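Local coordinates for mandelate racemase/muconate lactonizing enzyme family protein (Bradyrhizobium sp. ORS 278, PDB 3TOY) that belongs to the mandelate racemase/muconate lactonizing enzyme family of the enolase superfamily, pairing an N-terminal capping domain with a barrel domain, at residues Thr25-Thr39 against Ser54-Gln66. Numbering follows the deposited sequence.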
loop_
_atom_site.group_PDB
_atom_site.type_symbol
_atom_site.label_atom_id
_atom_site.label_comp_id
_atom_site.label_asym_id
_atom_site.label_seq_id
_atom_site.Cartn_x
_atom_site.Cartn_y
_atom_site.Cartn_z
ATOM N N THR A 25 31.292 19.884 40.030
ATOM C CA THR A 25 30.346 20.925 39.535
ATOM C C THR A 25 30.500 21.202 38.027
ATOM O O THR A 25 31.616 21.234 37.497
ATOM C CB THR A 25 30.510 22.233 40.320
ATOM O OG1 THR A 25 29.722 23.261 39.705
ATOM C CG2 THR A 25 31.976 22.651 40.351
ATOM N N THR A 26 29.367 21.411 37.353
ATOM C CA THR A 26 29.329 21.566 35.892
ATOM C C THR A 26 29.620 22.992 35.415
ATOM O O THR A 26 29.127 23.965 35.985
ATOM C CB THR A 26 27.938 21.138 35.340
ATOM O OG1 THR A 26 27.642 19.803 35.762
ATOM C CG2 THR A 26 27.912 21.213 33.833
ATOM N N ALA A 27 30.399 23.119 34.347
ATOM C CA ALA A 27 30.691 24.440 33.799
ATOM C C ALA A 27 29.434 25.207 33.390
ATOM O O ALA A 27 28.430 24.617 32.978
ATOM C CB ALA A 27 31.677 24.340 32.622
ATOM N N ALA A 28 29.487 26.530 33.522
ATOM C CA ALA A 28 28.445 27.401 32.987
ATOM C C ALA A 28 29.005 28.245 31.868
ATOM O O ALA A 28 30.203 28.520 31.814
ATOM C CB ALA A 28 27.845 28.284 34.074
ATOM N N ILE A 29 28.128 28.622 30.950
ATOM C CA ILE A 29 28.477 29.485 29.849
ATOM C C ILE A 29 28.536 30.902 30.392
ATOM O O ILE A 29 27.670 31.293 31.184
ATOM C CB ILE A 29 27.394 29.393 28.748
ATOM C CG1 ILE A 29 27.410 27.979 28.125
ATOM C CG2 ILE A 29 27.575 30.487 27.688
ATOM C CD1 ILE A 29 26.088 27.600 27.464
ATOM N N THR A 30 29.554 31.658 29.972
ATOM C CA THR A 30 29.689 33.062 30.380
ATOM C C THR A 30 29.445 34.001 29.202
ATOM O O THR A 30 28.978 35.126 29.370
ATOM C CB THR A 30 31.073 33.350 31.004
ATOM O OG1 THR A 30 32.108 32.914 30.113
ATOM C CG2 THR A 30 31.229 32.615 32.329
ATOM N N GLY A 31 29.747 33.546 27.993
ATOM C CA GLY A 31 29.508 34.383 26.837
ATOM C C GLY A 31 29.704 33.663 25.524
ATOM O O GLY A 31 30.258 32.561 25.479
ATOM N N VAL A 32 29.273 34.315 24.454
ATOM C CA VAL A 32 29.388 33.766 23.124
ATOM C C VAL A 32 29.768 34.888 22.166
ATOM O O VAL A 32 29.123 35.936 22.130
ATOM C CB VAL A 32 28.030 33.129 22.701
ATOM C CG1 VAL A 32 28.036 32.777 21.238
ATOM C CG2 VAL A 32 27.757 31.908 23.560
ATOM N N THR A 33 30.817 34.681 21.382
ATOM C CA THR A 33 31.147 35.643 20.360
ATOM C C THR A 33 31.320 34.917 19.036
ATOM O O THR A 33 31.675 33.745 19.006
ATOM C CB THR A 33 32.422 36.444 20.716
ATOM O OG1 THR A 33 33.576 35.603 20.604
ATOM C CG2 THR A 33 32.321 36.971 22.132
ATOM N N ALA A 34 31.049 35.620 17.948
ATOM C CA ALA A 34 31.195 35.049 16.624
ATOM C C ALA A 34 31.949 36.007 15.735
ATOM O O ALA A 34 31.717 37.218 15.769
ATOM C CB ALA A 34 29.801 34.756 16.030
ATOM N N ARG A 35 32.848 35.471 14.921
ATOM C CA ARG A 35 33.546 36.300 13.948
ATOM C C ARG A 35 33.410 35.738 12.542
ATOM O O ARG A 35 33.413 34.520 12.352
ATOM C CB ARG A 35 35.029 36.429 14.309
ATOM C CG ARG A 35 35.294 37.089 15.676
ATOM C CD ARG A 35 36.787 37.063 16.004
ATOM N NE ARG A 35 37.239 35.735 16.413
ATOM C CZ ARG A 35 38.512 35.399 16.596
ATOM N NH1 ARG A 35 39.473 36.298 16.416
ATOM N NH2 ARG A 35 38.825 34.165 16.971
ATOM N N ALA A 36 33.316 36.628 11.564
ATOM C CA ALA A 36 33.245 36.240 10.162
ATOM C C ALA A 36 34.614 36.339 9.488
ATOM O O ALA A 36 35.330 37.329 9.667
ATOM C CB ALA A 36 32.228 37.125 9.436
ATOM N N VAL A 37 34.981 35.320 8.715
ATOM C CA VAL A 37 36.198 35.373 7.910
ATOM C C VAL A 37 35.905 34.900 6.502
ATOM O O VAL A 37 34.941 34.163 6.272
ATOM C CB VAL A 37 37.336 34.521 8.483
ATOM C CG1 VAL A 37 37.751 35.029 9.863
ATOM C CG2 VAL A 37 36.939 33.050 8.576
ATOM N N ILE A 38 36.727 35.335 5.558
ATOM C CA ILE A 38 36.689 34.770 4.224
ATOM C C ILE A 38 38.073 34.240 3.880
ATOM O O ILE A 38 39.008 35.009 3.626
ATOM C CB ILE A 38 36.210 35.791 3.187
ATOM C CG1 ILE A 38 34.850 36.365 3.608
ATOM C CG2 ILE A 38 36.147 35.158 1.797
ATOM C CD1 ILE A 38 34.276 37.365 2.643
ATOM N N THR A 39 38.204 32.921 3.895
ATOM C CA THR A 39 39.479 32.279 3.652
ATOM C C THR A 39 39.720 32.093 2.166
ATOM O O THR A 39 38.774 31.947 1.392
ATOM C CB THR A 39 39.539 30.901 4.327
ATOM O OG1 THR A 39 38.486 30.071 3.807
ATOM C CG2 THR A 39 39.383 31.035 5.825
ATOM N N SER A 54 35.956 30.985 -2.544
ATOM C CA SER A 54 36.525 31.409 -1.277
ATOM C C SER A 54 35.764 30.690 -0.180
ATOM O O SER A 54 34.796 29.969 -0.458
ATOM C CB SER A 54 36.365 32.914 -1.104
ATOM O OG SER A 54 34.991 33.246 -1.040
ATOM N N GLY A 55 36.177 30.891 1.064
ATOM C CA GLY A 55 35.506 30.239 2.188
ATOM C C GLY A 55 34.930 31.219 3.190
ATOM O O GLY A 55 35.618 31.624 4.137
ATOM N N PRO A 56 33.657 31.605 3.008
ATOM C CA PRO A 56 33.013 32.430 4.027
ATOM C C PRO A 56 32.664 31.578 5.245
ATOM O O PRO A 56 31.841 30.659 5.140
ATOM C CB PRO A 56 31.767 32.979 3.317
ATOM C CG PRO A 56 31.551 32.096 2.111
ATOM C CD PRO A 56 32.751 31.236 1.900
ATOM N N LEU A 57 33.329 31.842 6.376
ATOM C CA LEU A 57 33.138 31.055 7.596
ATOM C C LEU A 57 32.698 31.939 8.754
ATOM O O LEU A 57 32.993 33.130 8.789
ATOM C CB LEU A 57 34.423 30.340 8.012
ATOM C CG LEU A 57 35.265 29.621 6.960
ATOM C CD1 LEU A 57 36.484 28.936 7.613
ATOM C CD2 LEU A 57 34.391 28.597 6.230
ATOM N N VAL A 58 31.994 31.346 9.708
ATOM C CA VAL A 58 31.691 31.997 10.980
ATOM C C VAL A 58 32.373 31.191 12.075
ATOM O O VAL A 58 32.123 29.993 12.229
ATOM C CB VAL A 58 30.173 32.068 11.250
ATOM C CG1 VAL A 58 29.875 32.563 12.679
ATOM C CG2 VAL A 58 29.483 32.947 10.207
ATOM N N LEU A 59 33.249 31.845 12.840
ATOM C CA LEU A 59 34.010 31.177 13.889
ATOM C C LEU A 59 33.367 31.495 15.217
ATOM O O LEU A 59 33.145 32.667 15.545
ATOM C CB LEU A 59 35.475 31.658 13.874
ATOM C CG LEU A 59 36.131 31.716 12.495
ATOM C CD1 LEU A 59 37.592 32.216 12.587
ATOM C CD2 LEU A 59 36.071 30.331 11.805
ATOM N N ILE A 60 33.056 30.455 15.980
ATOM C CA ILE A 60 32.203 30.576 17.148
ATOM C C ILE A 60 33.017 30.240 18.369
ATOM O O ILE A 60 33.721 29.227 18.401
ATOM C CB ILE A 60 30.975 29.597 17.042
ATOM C CG1 ILE A 60 30.113 29.957 15.823
ATOM C CG2 ILE A 60 30.187 29.544 18.332
ATOM C CD1 ILE A 60 28.857 29.041 15.598
ATOM N N ASP A 61 32.926 31.108 19.378
ATOM C CA ASP A 61 33.599 30.886 20.654
ATOM C C ASP A 61 32.593 30.934 21.779
ATOM O O ASP A 61 31.856 31.902 21.930
ATOM C CB ASP A 61 34.674 31.951 20.898
ATOM C CG ASP A 61 35.730 31.953 19.826
ATOM O OD1 ASP A 61 36.302 30.887 19.552
ATOM O OD2 ASP A 61 35.993 33.022 19.244
ATOM N N VAL A 62 32.578 29.897 22.588
ATOM C CA VAL A 62 31.682 29.865 23.722
ATOM C C VAL A 62 32.521 29.837 24.993
ATOM O O VAL A 62 33.114 28.820 25.334
ATOM C CB VAL A 62 30.741 28.629 23.687
ATOM C CG1 VAL A 62 29.898 28.561 24.971
ATOM C CG2 VAL A 62 29.841 28.666 22.436
ATOM N N THR A 63 32.562 30.962 25.705
ATOM C CA THR A 63 33.397 31.049 26.896
ATOM C C THR A 63 32.638 30.455 28.062
ATOM O O THR A 63 31.419 30.615 28.160
ATOM C CB THR A 63 33.779 32.522 27.228
ATOM O OG1 THR A 63 32.588 33.271 27.494
ATOM C CG2 THR A 63 34.520 33.168 26.070
ATOM N N THR A 64 33.366 29.783 28.946
ATOM C CA THR A 64 32.794 29.180 30.138
ATOM C C THR A 64 33.483 29.746 31.378
ATOM O O THR A 64 34.432 30.523 31.268
ATOM C CB THR A 64 33.006 27.662 30.145
ATOM O OG1 THR A 64 34.374 27.354 30.455
ATOM C CG2 THR A 64 32.656 27.083 28.762
ATOM N N ASP A 65 33.015 29.321 32.546
ATOM C CA ASP A 65 33.583 29.761 33.817
ATOM C C ASP A 65 34.611 28.773 34.364
ATOM O O ASP A 65 34.900 28.774 35.563
ATOM C CB ASP A 65 32.461 30.007 34.840
ATOM C CG ASP A 65 31.708 28.730 35.217
ATOM O OD1 ASP A 65 31.971 27.659 34.625
ATOM O OD2 ASP A 65 30.857 28.796 36.126
ATOM N N GLN A 66 35.151 27.909 33.503
ATOM C CA GLN A 66 36.142 26.931 33.957
ATOM C C GLN A 66 37.419 26.942 33.122
ATOM O O GLN A 66 38.091 25.921 32.971
ATOM C CB GLN A 66 35.542 25.521 34.080
ATOM C CG GLN A 66 34.484 25.412 35.167
ATOM C CD GLN A 66 34.026 23.984 35.422
ATOM O OE1 GLN A 66 34.518 23.045 34.804
ATOM N NE2 GLN A 66 33.082 23.818 36.347
HETATM O O HOH W 1 29.941 26.588 36.939
HETATM O O HOH W 2 33.015 20.972 33.978
HETATM O O HOH W 3 34.238 33.655 31.265
HETATM O O HOH W 4 33.302 34.368 23.523
#
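Val-37 and Leu-57 meet as a hydrogen-bonded pair in the antiparallel hairpin of strands 29-47 and 50-64, and here the packing is close. With CG1 anti to the carbonyl carbon (chi1 -62°) and CG2 between the backbone N and that carbon, the two methyls of Val-37 reach different leucines: CG2 lies 3.7 Å from Leu-57 CB, CG1 3.9 Å from Leu-59 CD1. Thr-39 CG2 extends the apolar row, reaching Leu-57 CD1 at about a right angle. On the other face, Val-32 and Val-62 run alongside each other, CG2 against CG2 at 4.0 Å. Along the Leu-57 face the packing gives way to polar groups: the salt bridge from Arg-35 NH2 to Asp-61 OD2 is long (3.8 Å), the guanidinium plane 48° from the carboxylate. Arg-35 NH1 has a salt bridge to Glu-374, and Asp-61 OD1 is hydrogen-bonded to His-71 and Trp-372.

The side open to solvent lies at the other end, where Thr-30 and Asp-65 are exposed and polar bonds and waters take over. A classic beta bulge sets Thr-30 and Gly-31 opposite the single residue Thr-63. Thr-30 N bonds to Thr-63 O at 2.8 Å, the bond from Gly-31 N is weak, and the two hydroxyls share a hydrogen bond (Thr-30 OG1 to Thr-63 OG1, 2.7 Å). Beyond it, Ala-28 N donates to Asp-65 OD1 from above the carboxylate plane (2.9 Å); one water joins Asp-65 OD2 to Thr-26 O. In the N-terminal domain's antiparallel sheet, strand 69-75 flanks 50-64, strand 381-382 flanks 29-47, and helices 82-95 and 122-142 pack against the Val-32 face.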